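Local coordinates for ABC transporter ATP-binding protein (PDB 2PJZ) that probably binds and hydrolyses ATP as the nucleotide-binding component of an ABC transporter, putatively one for cobalt, at residues R48-L53 / G58-N63; L54-N59 / G64-K69; D186-Y191 / I208-L213. All coordinates share one frame; numbering follows the deposited sequence. Where two conformers were deposited one is given.

Interactions 1 and 2 belong to one corner of the chain and touch, their centres 5 Å apart, whereas interaction 3 lies across the molecule, its nearest atoms about 17 Å from interaction 1. Strand 59-62 ties the first two together: its inner face packs on helix 43-50 in interaction 1, and its beginning meets the strand that follows it, 65-66, in interaction 2. Chemistry follows place. Interactions 1 and 3 are buried, made of aliphatic groups that also rest on main-chain carbonyls, with no hydrogen bond between segments. Interaction 2 reaches the surface and is held by an arginine, a glutamate and a tyrosine, with two sulfates at its fringe.

Interaction 1: residues R48-L53 / G58-N63; sequences RAISGL and GNIFIN
Ala49 and Ile50, at the end of helix 43-50, receive the methyl ends of Ile60 and Ile62 from strand 59-62. This is helix-on-sheet packing of the ABC ATPase fold: the helix after the probable P-loop lies against the antiparallel sheet that also contains strand 2-11. The tight part centres on Ile60. The CG1 of Ile60 stands anti to the carbonyl carbon (chi1 -59°) and the chain runs on extended, which carries Ile60 CD1 into the helix, 3.9 Å from Ala49 CB. Ile60 CD1 also lies 3.9 Å from Ile50 N, in contact with the main chain between the two residues. Ile50 passes across Ile60 at about a right angle, and its CG1 comes to 4.2 Å from Ile60 CD1. Two residues along the strand, Ile62 repeats the approach with less area: CD1 sits 3.7 Å from Ile50 O, with the Ile50 CG2 branch farther off. Strand 2-11 completes the apolar layer, Leu4 against Ile50, Val7 against Ile60 and Ile9 against Ala49.

The other side of the contact is looser. Beyond Ile50 the chain draws away from strand 59-62 and turns toward solvent, Ser51 OG bonding back to Leu47 O and across to Tyr76 OH. Exposed Gly52 ends the helix in a Schellman motif; at its positive phi of 85° a CB would press on the carbonyl oxygen of Ser51. The motif closes with two bonds into the last turn, Gly52 N to Ala49 O at 3.1 Å and Leu53 N to Arg48 O at 2.9 Å.

Interaction 2: residues L54-N59 / G64-K69; sequences LPYSGN and GMEVRK. With SO4 (sulfate ion), chain F; SO4 (sulfate ion), chain B.
Arg68 reaches over Tyr56 to the carbonyl of Gly58, and its path can be followed atom by atom. From CB the chain sets off beside the backbone N, and Arg68 CG passes 3.7 Å from Tyr56 OH. It continues extended to Arg68 NE, which donates to a water 3.2 Å away. Arg68 CZ then lies off-centre over one face of the Tyr56 ring, 4.2 Å from the ring centroid, a cation-pi contact with ring and guanidinium planes 32° apart. At the tip Arg68 NH1 and NH2 grip Gly58 O end-on, at 3.0 and 3.1 Å, the oxygen lying in the guanidinium plane; NH2 adds a weak bond to Tyr56 O.

Glu66 fixes both partners. It stands on the second strand of a β-hairpin whose strands, 59-62 and 65-66, are joined by a type I' turn at Asn63-Gly64. The chain bends at chi2 (-80°), and Glu66 OE1 accepts from Tyr56 OH at 2.6 Å on the syn side, while also pairing with Arg68 NH1 and taking Ile60 N. OE2 accepts from Arg68 N from above the carboxylate plane. A glutamine here would remove the negative charge and probably leave the guanidinium without its salt-bridge mate beside the Tyr56 hydroxyl. On the solvent side, Ser57 OG donates to O3 of one sulfate at 2.5 Å and Lys69 NZ to O2 of another at 2.7 Å, both ions probably from the crystallisation liquor.

Interaction 3: residues D186-Y191 / I208-L213; sequences DMLNLY and ISVSEL
Val210 meets Leu188 and Tyr191 where strand 203-209 gives way to helix 210-214, a strand-to-helix junction packed against a short 3-10 turn. The second segment enters as the end of that edge strand. Ile208 is paired through its main chain with Ala196 of the neighbouring strand 195-200, and its side chain turns to Ile239 of another sheet. Ser209 then takes the N-cap position: its OG accepts a weak capping bond from Glu212 N at 3.4 Å, and its carbonyl O receives Leu213 N at 2.8 Å, so that both side chain and main chain start the helix.

Val210, the first helical residue, carries the largest share of the contact. Val210 CB presses on the main chain, 3.2 Å from Tyr191 O. The Val210 CG1 branch, anti to the backbone N (chi1 171°), reaches between two carbonyls, Tyr191 O and Leu188 O, each 3.4 Å away, and touches Leu188 CB at 4.0 Å. CG2 stands farther from the same Tyr191 oxygen. Leu188 O is already engaged within its own turn, accepting from Tyr191 N at 2.8 Å, which keeps a buried polar atom satisfied while the methyl rests against it. Glu212 faces elsewhere and pairs with Lys241. One turn on from Val210, Leu213 comes back toward the contact, and its CD2 meets Leu188 CD1 at 4.3 Å.

Around this junction, Leu188 and Leu213 both rest on Leu36 of strand 32-36. The Tyr191 ring leads away from Val210 to helix 161-173, where its OH bonds to Ser168 OG and its side chain packs on Ile171, while Leu213 also leans on Ile239 of strand 235-241.

Interaction 1: residues R48-L53 / G58-N63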
loop_
_atom_site.group_PDB
_atom_site.type_symbol
_atom_site.label_atom_id
_atom_site.label_comp_id
_atom_site.label_asym_id
_atom_site.label_seq_id
_atom_site.Cartn_x
_atom_site.Cartn_y
_atom_site.Cartn_z
ATOM N N ARG A 48 7.341 -3.005 4.571
ATOM C CA ARG A 48 7.923 -3.795 5.648
ATOM C C ARG A 48 8.934 -2.943 6.448
ATOM O O ARG A 48 8.935 -2.969 7.672
ATOM C CB ARG A 48 8.542 -5.097 5.097
ATOM C CG ARG A 48 7.494 -6.188 4.761
ATOM C CD ARG A 48 8.095 -7.391 4.011
ATOM N NE ARG A 48 8.938 -8.215 4.869
ATOM C CZ ARG A 48 9.872 -9.065 4.444
ATOM N NH1 ARG A 48 10.128 -9.221 3.150
ATOM N NH2 ARG A 48 10.559 -9.767 5.330
ATOM N N ALA A 49 9.783 -2.190 5.755
ATOM C CA ALA A 49 10.731 -1.288 6.418
ATOM C C ALA A 49 10.010 -0.242 7.290
ATOM O O ALA A 49 10.376 -0.021 8.455
ATOM C CB ALA A 49 11.625 -0.616 5.407
ATOM N N ILE A 50 8.995 0.407 6.730
ATOM C CA ILE A 50 8.215 1.411 7.495
ATOM C C ILE A 50 7.579 0.775 8.743
ATOM O O ILE A 50 7.508 1.404 9.809
ATOM C CB ILE A 50 7.105 2.059 6.576
ATOM C CG1 ILE A 50 7.747 2.854 5.419
ATOM C CG2 ILE A 50 6.146 2.917 7.409
ATOM C CD1 ILE A 50 6.707 3.242 4.294
ATOM N N SER A 51 7.162 -0.490 8.627
ATOM C CA SER A 51 6.499 -1.217 9.733
ATOM C C SER A 51 7.440 -1.862 10.736
ATOM O O SER A 51 6.988 -2.542 11.686
ATOM C CB SER A 51 5.529 -2.268 9.195
ATOM O OG SER A 51 4.685 -1.697 8.226
ATOM N N GLY A 52 8.747 -1.641 10.564
ATOM C CA GLY A 52 9.708 -2.091 11.576
ATOM C C GLY A 52 10.102 -3.560 11.369
ATOM O O GLY A 52 10.573 -4.221 12.285
ATOM N N LEU A 53 9.911 -4.070 10.159
ATOM C CA LEU A 53 10.036 -5.519 9.896
ATOM C C LEU A 53 11.264 -5.890 9.050
ATOM O O LEU A 53 11.511 -7.081 8.786
ATOM C CB LEU A 53 8.759 -6.049 9.209
ATOM C CG LEU A 53 7.441 -5.919 10.010
ATOM C CD1 LEU A 53 6.218 -6.057 9.089
ATOM C CD2 LEU A 53 7.441 -6.949 11.123
ATOM N N GLY A 58 19.338 4.822 5.621
ATOM C CA GLY A 58 18.602 6.090 5.792
ATOM C C GLY A 58 17.678 6.011 7.009
ATOM O O GLY A 58 17.871 5.180 7.920
ATOM N N ASN A 59 16.660 6.861 7.023
ATOM C CA ASN A 59 15.829 7.042 8.218
ATOM C C ASN A 59 14.388 7.114 7.844
ATOM O O ASN A 59 14.040 7.614 6.776
ATOM C CB ASN A 59 16.278 8.318 8.950
ATOM C CG ASN A 59 17.655 8.133 9.581
ATOM O OD1 ASN A 59 18.681 8.602 9.037
ATOM N ND2 ASN A 59 17.710 7.306 10.589
ATOM N N ILE A 60 13.532 6.561 8.704
ATOM C CA ILE A 60 12.079 6.621 8.522
ATOM C C ILE A 60 11.517 7.106 9.849
ATOM O O ILE A 60 11.773 6.484 10.907
ATOM C CB ILE A 60 11.456 5.208 8.184
ATOM C CG1 ILE A 60 12.087 4.642 6.872
ATOM C CG2 ILE A 60 9.891 5.298 8.078
ATOM C CD1 ILE A 60 11.768 3.157 6.529
ATOM N N PHE A 61 10.734 8.192 9.799
ATOM C CA PHE A 61 10.143 8.768 11.023
ATOM C C PHE A 61 8.631 8.695 10.996
ATOM O O PHE A 61 8.020 9.100 9.999
ATOM C CB PHE A 61 10.559 10.252 11.211
ATOM C CG PHE A 61 12.063 10.454 11.320
ATOM C CD1 PHE A 61 12.710 10.443 12.571
ATOM C CD2 PHE A 61 12.812 10.612 10.183
ATOM C CE1 PHE A 61 14.116 10.637 12.670
ATOM C CE2 PHE A 61 14.213 10.836 10.254
ATOM C CZ PHE A 61 14.868 10.807 11.512
ATOM N N ILE A 62 8.034 8.176 12.063
ATOM C CA ILE A 62 6.580 8.192 12.215
ATOM C C ILE A 62 6.284 9.108 13.402
ATOM O O ILE A 62 6.689 8.824 14.514
ATOM C CB ILE A 62 6.019 6.768 12.464
ATOM C CG1 ILE A 62 6.414 5.817 11.286
ATOM C CG2 ILE A 62 4.499 6.777 12.648
ATOM C CD1 ILE A 62 6.019 4.359 11.564
ATOM N N ASN A 63 5.645 10.236 13.126
ATOM C CA ASN A 63 5.424 11.267 14.161
ATOM C C ASN A 63 6.715 11.585 14.914
ATOM O O ASN A 63 6.733 11.680 16.159
ATOM C CB ASN A 63 4.231 10.898 15.068
ATOM C CG ASN A 63 2.903 11.050 14.332
ATOM O OD1 ASN A 63 2.805 11.802 13.359
ATOM N ND2 ASN A 63 1.881 10.334 14.784
#

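Interaction 2: residues L54-N59 / G64-K69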
loop_
_atom_site.group_PDB
_atom_site.type_symbol
_atom_site.label_atom_id
_atom_site.label_comp_id
_atom_site.label_asym_id
_atom_site.label_seq_id
_atom_site.Cartn_x
_atom_site.Cartn_y
_atom_site.Cartn_z
ATOM N N LEU A 54 12.043 -4.899 8.639
ATOM C CA LEU A 54 13.229 -5.166 7.816
ATOM C C LEU A 54 14.236 -4.051 8.013
ATOM O O LEU A 54 13.826 -2.911 8.182
ATOM C CB LEU A 54 12.798 -5.157 6.352
ATOM C CG LEU A 54 13.041 -6.257 5.329
ATOM C CD1 LEU A 54 12.996 -7.657 5.896
ATOM C CD2 LEU A 54 12.010 -6.075 4.218
ATOM N N PRO A 55 15.546 -4.357 7.959
ATOM C CA PRO A 55 16.522 -3.270 8.037
ATOM C C PRO A 55 16.529 -2.481 6.723
ATOM O O PRO A 55 16.105 -3.003 5.677
ATOM C CB PRO A 55 17.866 -3.970 8.193
ATOM C CG PRO A 55 17.647 -5.388 7.826
ATOM C CD PRO A 55 16.174 -5.687 7.865
ATOM N N TYR A 56 17.040 -1.255 6.799
ATOM C CA TYR A 56 17.055 -0.327 5.664
ATOM C C TYR A 56 18.191 0.663 5.948
ATOM O O TYR A 56 18.574 0.875 7.119
ATOM C CB TYR A 56 15.676 0.441 5.558
ATOM C CG TYR A 56 15.241 1.084 6.858
ATOM C CD1 TYR A 56 15.539 2.414 7.122
ATOM C CD2 TYR A 56 14.565 0.335 7.852
ATOM C CE1 TYR A 56 15.179 3.024 8.359
ATOM C CE2 TYR A 56 14.221 0.919 9.087
ATOM C CZ TYR A 56 14.530 2.243 9.320
ATOM O OH TYR A 56 14.206 2.832 10.527
ATOM N N SER A 57 18.705 1.303 4.904
ATOM C CA SER A 57 19.595 2.452 5.109
ATOM C C SER A 57 18.757 3.742 5.103
ATOM O O SER A 57 17.590 3.732 4.622
ATOM C CB SER A 57 20.668 2.490 4.036
ATOM O OG SER A 57 20.090 2.640 2.745
ATOM N N GLY A 58 19.338 4.822 5.621
ATOM C CA GLY A 58 18.602 6.090 5.792
ATOM C C GLY A 58 17.678 6.011 7.009
ATOM O O GLY A 58 17.871 5.180 7.920
ATOM N N ASN A 59 16.660 6.861 7.023
ATOM C CA ASN A 59 15.829 7.042 8.218
ATOM C C ASN A 59 14.388 7.114 7.844
ATOM O O ASN A 59 14.040 7.614 6.776
ATOM C CB ASN A 59 16.278 8.318 8.950
ATOM C CG ASN A 59 17.655 8.133 9.581
ATOM O OD1 ASN A 59 18.681 8.602 9.037
ATOM N ND2 ASN A 59 17.710 7.306 10.589
ATOM N N GLY A 64 7.796 11.745 14.125
ATOM C CA GLY A 64 9.100 12.163 14.634
ATOM C C GLY A 64 9.896 11.060 15.327
ATOM O O GLY A 64 11.015 11.310 15.761
ATOM N N MET A 65 9.313 9.863 15.451
ATOM C CA MET A 65 9.988 8.702 16.036
ATOM C C MET A 65 10.629 7.886 14.912
ATOM O O MET A 65 9.919 7.321 14.064
ATOM C CB MET A 65 8.976 7.802 16.788
ATOM C CG MET A 65 8.089 8.508 17.819
ATOM S SD MET A 65 7.071 7.359 18.844
ATOM C CE MET A 65 6.281 8.466 19.968
ATOM N N GLU A 66 11.967 7.810 14.894
ATOM C CA GLU A 66 12.648 6.973 13.914
ATOM C C GLU A 66 12.260 5.504 14.138
ATOM O O GLU A 66 12.087 5.036 15.287
ATOM C CB GLU A 66 14.178 7.199 13.931
ATOM C CG GLU A 66 14.831 7.068 12.524
ATOM C CD GLU A 66 15.051 5.639 12.110
ATOM O OE1 GLU A 66 14.775 5.315 10.946
ATOM O OE2 GLU A 66 15.471 4.818 12.981
ATOM N N VAL A 67 12.058 4.784 13.048
ATOM C CA VAL A 67 11.490 3.446 13.143
ATOM C C VAL A 67 12.333 2.503 14.008
ATOM O O VAL A 67 11.790 1.632 14.700
ATOM C CB VAL A 67 11.169 2.885 11.737
ATOM C CG1 VAL A 67 11.069 1.316 11.758
ATOM C CG2 VAL A 67 9.870 3.512 11.235
ATOM N N ARG A 68 13.646 2.692 14.031
ATOM C CA ARG A 68 14.501 1.870 14.927
ATOM C C ARG A 68 14.207 2.070 16.411
ATOM O O ARG A 68 14.630 1.275 17.235
ATOM C CB ARG A 68 15.978 2.180 14.670
ATOM C CG ARG A 68 16.380 1.764 13.260
ATOM C CD ARG A 68 17.774 2.297 12.914
ATOM N NE ARG A 68 18.106 1.958 11.512
ATOM C CZ ARG A 68 18.096 2.844 10.514
ATOM N NH1 ARG A 68 17.738 4.120 10.754
ATOM N NH2 ARG A 68 18.408 2.456 9.275
ATOM N N LYS A 69 13.518 3.167 16.733
ATOM C CA LYS A 69 13.196 3.542 18.100
ATOM C C LYS A 69 11.762 3.134 18.441
ATOM O O LYS A 69 11.244 3.549 19.485
ATOM C CB LYS A 69 13.386 5.069 18.272
ATOM C CG LYS A 69 14.861 5.521 18.081
ATOM C CD LYS A 69 15.038 7.052 18.297
ATOM C CE LYS A 69 16.540 7.388 18.156
ATOM N NZ LYS A 69 16.872 8.803 18.478
HETATM S S SO4 F . 21.256 -0.294 1.365
HETATM O O1 SO4 F . 21.115 -1.063 0.048
HETATM O O2 SO4 F . 22.469 -0.539 2.266
HETATM O O3 SO4 F . 21.274 1.151 1.065
HETATM O O4 SO4 F . 20.023 -0.580 2.125
HETATM S S SO4 B . 16.321 11.463 16.422
HETATM O O1 SO4 B . 17.226 11.698 15.294
HETATM O O2 SO4 B . 15.763 10.083 16.314
HETATM O O3 SO4 B . 16.993 11.615 17.719
HETATM O O4 SO4 B . 15.269 12.438 16.369
HETATM O O HOH W 1 18.211 -0.816 9.935
#

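Interaction 3: residues D186-Y191 / I208-L213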
loop_
_atom_site.group_PDB
_atom_site.type_symbol
_atom_site.label_atom_id
_atom_site.label_comp_id
_atom_site.label_asym_id
_atom_site.label_seq_id
_atom_site.Cartn_x
_atom_site.Cartn_y
_atom_site.Cartn_z
ATOM N N ASP A 186 -7.325 -1.635 -11.575
ATOM C CA ASP A 186 -8.790 -1.706 -11.630
ATOM C C ASP A 186 -9.475 -1.183 -10.358
ATOM O O ASP A 186 -10.700 -1.039 -10.308
ATOM C CB ASP A 186 -9.252 -3.136 -12.000
ATOM C CG ASP A 186 -8.917 -4.194 -10.924
ATOM O OD1 ASP A 186 -8.310 -3.862 -9.878
ATOM O OD2 ASP A 186 -9.281 -5.386 -11.124
ATOM N N MET A 187 -8.676 -0.891 -9.329
ATOM C CA MET A 187 -9.230 -0.409 -8.087
ATOM C C MET A 187 -9.173 1.109 -7.914
ATOM O O MET A 187 -9.816 1.658 -7.012
ATOM C CB MET A 187 -8.549 -1.097 -6.903
ATOM C CG MET A 187 -9.573 -1.384 -5.837
ATOM S SD MET A 187 -10.473 -2.804 -6.432
ATOM C CE MET A 187 -12.190 -2.290 -6.232
ATOM N N LEU A 188 -8.435 1.783 -8.790
ATOM C CA LEU A 188 -8.197 3.219 -8.643
ATOM C C LEU A 188 -9.451 4.087 -8.743
ATOM O O LEU A 188 -9.471 5.191 -8.196
ATOM C CB LEU A 188 -7.143 3.697 -9.635
ATOM C CG LEU A 188 -5.716 3.173 -9.429
ATOM C CD1 LEU A 188 -4.827 3.638 -10.576
ATOM C CD2 LEU A 188 -5.135 3.612 -8.067
ATOM N N ASN A 189 -10.489 3.582 -9.433
ATOM C CA ASN A 189 -11.724 4.333 -9.654
ATOM C C ASN A 189 -12.470 4.580 -8.355
ATOM O O ASN A 189 -13.377 5.406 -8.300
ATOM C CB ASN A 189 -12.637 3.572 -10.612
ATOM C CG ASN A 189 -13.132 2.285 -10.011
ATOM O OD1 ASN A 189 -12.523 1.224 -10.195
ATOM N ND2 ASN A 189 -14.201 2.371 -9.230
ATOM N N LEU A 190 -12.121 3.831 -7.320
ATOM C CA LEU A 190 -12.711 4.052 -5.997
ATOM C C LEU A 190 -11.865 5.012 -5.157
ATOM O O LEU A 190 -12.238 5.349 -4.037
ATOM C CB LEU A 190 -12.871 2.722 -5.253
ATOM C CG LEU A 190 -14.034 1.810 -5.670
ATOM C CD1 LEU A 190 -13.989 0.555 -4.824
ATOM C CD2 LEU A 190 -15.381 2.524 -5.509
ATOM N N TYR A 191 -10.736 5.460 -5.706
ATOM C CA TYR A 191 -9.793 6.272 -4.940
ATOM C C TYR A 191 -9.427 7.581 -5.609
ATOM O O TYR A 191 -8.321 8.068 -5.430
ATOM C CB TYR A 191 -8.546 5.445 -4.586
ATOM C CG TYR A 191 -8.866 4.377 -3.589
ATOM C CD1 TYR A 191 -8.748 4.613 -2.217
ATOM C CD2 TYR A 191 -9.356 3.133 -4.008
ATOM C CE1 TYR A 191 -9.082 3.627 -1.290
ATOM C CE2 TYR A 191 -9.691 2.154 -3.091
ATOM C CZ TYR A 191 -9.544 2.402 -1.737
ATOM O OH TYR A 191 -9.880 1.415 -0.843
ATOM N N ILE A 208 0.481 12.538 -7.900
ATOM C CA ILE A 208 -0.526 12.912 -8.910
ATOM C C ILE A 208 -1.902 12.572 -8.372
ATOM O O ILE A 208 -2.082 11.565 -7.674
ATOM C CB ILE A 208 -0.244 12.258 -10.301
ATOM C CG1 ILE A 208 -1.290 12.711 -11.344
ATOM C CG2 ILE A 208 -0.224 10.725 -10.223
ATOM C CD1 ILE A 208 -0.967 12.215 -12.757
ATOM N N SER A 209 -2.887 13.421 -8.644
ATOM C CA SER A 209 -4.253 13.101 -8.254
ATOM C C SER A 209 -4.706 11.828 -8.978
ATOM O O SER A 209 -4.532 11.726 -10.212
ATOM C CB SER A 209 -5.175 14.260 -8.643
ATOM O OG SER A 209 -6.524 13.856 -8.525
ATOM N N VAL A 210 -5.293 10.886 -8.244
ATOM C CA VAL A 210 -5.846 9.689 -8.887
ATOM C C VAL A 210 -7.016 10.092 -9.821
ATOM O O VAL A 210 -7.164 9.551 -10.921
ATOM C CB VAL A 210 -6.302 8.659 -7.877
ATOM C CG1 VAL A 210 -7.050 7.565 -8.553
ATOM C CG2 VAL A 210 -5.060 8.028 -7.170
ATOM N N SER A 211 -7.806 11.074 -9.398
ATOM C CA SER A 211 -8.906 11.574 -10.248
ATOM C C SER A 211 -8.360 11.973 -11.607
ATOM O O SER A 211 -8.925 11.598 -12.642
ATOM C CB SER A 211 -9.648 12.753 -9.576
ATOM O OG SER A 211 -10.652 13.275 -10.453
ATOM N N GLU A 212 -7.259 12.716 -11.621
ATOM C CA GLU A 212 -6.660 13.200 -12.849
ATOM C C GLU A 212 -5.959 12.073 -13.628
ATOM O O GLU A 212 -6.054 11.990 -14.863
ATOM C CB GLU A 212 -5.726 14.363 -12.563
ATOM C CG GLU A 212 -6.447 15.405 -11.657
ATOM C CD GLU A 212 -6.260 16.842 -12.061
ATOM O OE1 GLU A 212 -5.993 17.674 -11.164
ATOM O OE2 GLU A 212 -6.414 17.160 -13.255
ATOM N N LEU A 213 -5.268 11.202 -12.892
ATOM C CA LEU A 213 -4.665 10.010 -13.504
ATOM C C LEU A 213 -5.682 9.185 -14.292
ATOM O O LEU A 213 -5.409 8.821 -15.429
ATOM C CB LEU A 213 -4.026 9.139 -12.422
ATOM C CG LEU A 213 -3.150 7.953 -12.823
ATOM C CD1 LEU A 213 -1.954 8.363 -13.646
ATOM C CD2 LEU A 213 -2.727 7.243 -11.526
#